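Local coordinates for protein restriction endonuclease R.BpuJI (Bacillus pumilus, PDB 2VLA) that recognises and binds its cognate DNA through this N-terminal recognition domain, as part of a restriction enzyme that probably cleaves DNA as an endonuclease, at residues 79-82 with 87-90. Sequence-based numbering, arbitrary orientation.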
loop_
_atom_site.group_PDB
_atom_site.type_symbol
_atom_site.label_atom_id
_atom_site.label_comp_id
_atom_site.label_asym_id
_atom_site.label_seq_id
_atom_site.Cartn_x
_atom_site.Cartn_y
_atom_site.Cartn_z
ATOM N N MET A 79 0.957 -11.249 6.055
ATOM C CA MET A 79 0.413 -12.026 7.150
ATOM C C MET A 79 1.205 -13.297 7.468
ATOM O O MET A 79 0.973 -13.932 8.490
ATOM C CB MET A 79 -1.060 -12.361 6.886
ATOM C CG MET A 79 -1.933 -11.124 6.803
ATOM S SD MET A 79 -3.671 -11.455 6.650
ATOM C CE MET A 79 -4.033 -11.837 8.363
ATOM N N PHE A 80 2.102 -13.678 6.579
ATOM C CA PHE A 80 3.002 -14.807 6.825
ATOM C C PHE A 80 4.330 -14.589 6.117
ATOM O O PHE A 80 4.459 -13.705 5.295
ATOM C CB PHE A 80 2.354 -16.136 6.367
ATOM C CG PHE A 80 2.082 -16.218 4.879
ATOM C CD1 PHE A 80 3.060 -16.655 3.993
ATOM C CD2 PHE A 80 0.822 -15.950 4.380
ATOM C CE1 PHE A 80 2.779 -16.794 2.628
ATOM C CE2 PHE A 80 0.555 -16.060 3.009
ATOM C CZ PHE A 80 1.531 -16.487 2.147
ATOM N N TYR A 81 5.318 -15.405 6.465
ATOM C CA TYR A 81 6.630 -15.346 5.830
ATOM C C TYR A 81 7.242 -16.724 5.868
ATOM O O TYR A 81 6.743 -17.611 6.557
ATOM C CB TYR A 81 7.543 -14.322 6.524
ATOM C CG TYR A 81 7.991 -14.733 7.909
ATOM C CD1 TYR A 81 7.195 -14.499 9.015
ATOM C CD2 TYR A 81 9.218 -15.347 8.105
ATOM C CE1 TYR A 81 7.599 -14.868 10.275
ATOM C CE2 TYR A 81 9.628 -15.728 9.356
ATOM C CZ TYR A 81 8.822 -15.482 10.440
ATOM O OH TYR A 81 9.240 -15.859 11.701
ATOM N N GLU A 82 8.300 -16.912 5.099
ATOM C CA GLU A 82 8.996 -18.194 5.051
ATOM C C GLU A 82 10.387 -18.075 5.628
ATOM O O GLU A 82 11.072 -17.075 5.408
ATOM C CB GLU A 82 9.087 -18.694 3.614
ATOM C CG GLU A 82 10.090 -19.829 3.427
ATOM C CD GLU A 82 10.091 -20.378 2.023
ATOM O OE1 GLU A 82 9.166 -20.045 1.249
ATOM O OE2 GLU A 82 11.015 -21.155 1.690
ATOM N N ILE A 87 6.655 -22.110 6.777
ATOM C CA ILE A 87 5.830 -20.899 6.752
ATOM C C ILE A 87 5.356 -20.556 8.146
ATOM O O ILE A 87 4.847 -21.419 8.865
ATOM C CB ILE A 87 4.597 -21.074 5.833
ATOM C CG1 ILE A 87 5.037 -21.542 4.441
ATOM C CG2 ILE A 87 3.813 -19.774 5.746
ATOM C CD1 ILE A 87 6.124 -20.677 3.810
ATOM N N PHE A 88 5.574 -19.296 8.541
ATOM C CA PHE A 88 5.238 -18.811 9.881
ATOM C C PHE A 88 4.220 -17.682 9.802
ATOM O O PHE A 88 4.226 -16.914 8.846
ATOM C CB PHE A 88 6.495 -18.258 10.564
ATOM C CG PHE A 88 7.554 -19.300 10.842
ATOM C CD1 PHE A 88 7.528 -20.035 12.014
ATOM C CD2 PHE A 88 8.557 -19.535 9.938
ATOM C CE1 PHE A 88 8.496 -21.000 12.269
ATOM C CE2 PHE A 88 9.543 -20.491 10.195
ATOM C CZ PHE A 88 9.504 -21.216 11.356
ATOM N N PRO A 89 3.414 -17.512 10.859
ATOM C CA PRO A 89 2.623 -16.286 10.979
ATOM C C PRO A 89 3.520 -15.083 11.177
ATOM O O PRO A 89 4.518 -15.185 11.864
ATOM C CB PRO A 89 1.774 -16.525 12.234
ATOM C CG PRO A 89 1.930 -17.987 12.554
ATOM C CD PRO A 89 3.241 -18.398 12.020
ATOM N N SER A 90 3.183 -13.956 10.576
ATOM C CA SER A 90 4.010 -12.747 10.736
ATOM C C SER A 90 3.727 -12.043 12.047
ATOM O O SER A 90 2.732 -12.324 12.717
ATOM C CB SER A 90 3.757 -11.777 9.607
ATOM O OG SER A 90 2.439 -11.267 9.697
#
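Y81 and F88 face each other as the hydrogen-bonded pair of an antiparallel beta hairpin. Their backbones are joined twice. Y81 N donates to F88 O at 3.0 Å, and F88 N donates to Y81 O at 2.9 Å. The CA of I87 adds a CA-H...O contact to the same Y81 oxygen.

On the face that carries both aromatic side chains, the Y81 ring lies across the start of the F88 side chain. F88 CB sits over one face of the phenol, 3.9 Å from the centroid of the Y81 ring, in a CH-pi contact. Y81 CG stands between its own backbone N and carbonyl carbon (chi1 70°), which lets the ring fold over the neighbouring strand. The F88 ring is displaced from the Y81 ring, so the two share little overlap although their planes are 23° apart. S90 CA meets the edge of the Y81 ring.

The opposite face carries I87 and E82, and the F80 ring reaches alongside I87, with F80 CD1 3.7 Å from I87 CG2. I87 CD1 turns back to E82 CB at 3.6 Å. F80 and P89 form a non-hydrogen-bonded pair whose side chains part from each other.

Beyond the paired strands, S90 N donates to M79 O at 3.0 Å. M79 O also takes a hydrogen bond from T93 OG1, so two donors hold it. S90 is the N-cap of helix 91-99. Its OG bonds to T93 N and G78 O. The hairpin belongs to the DNA-recognition domain. The nearest atom of this contact is about 7 Å from the bound nucleic acid, so it packs near the DNA without touching it. The F80 ring packs edge-to-face on F44, and Q274 NE2 of helix 263-278 hydrogen-bonds F80 O. M79 and F80 pack on helix 22-36, while strand 86-89 runs between strand 80-83 and the short strand 39-40.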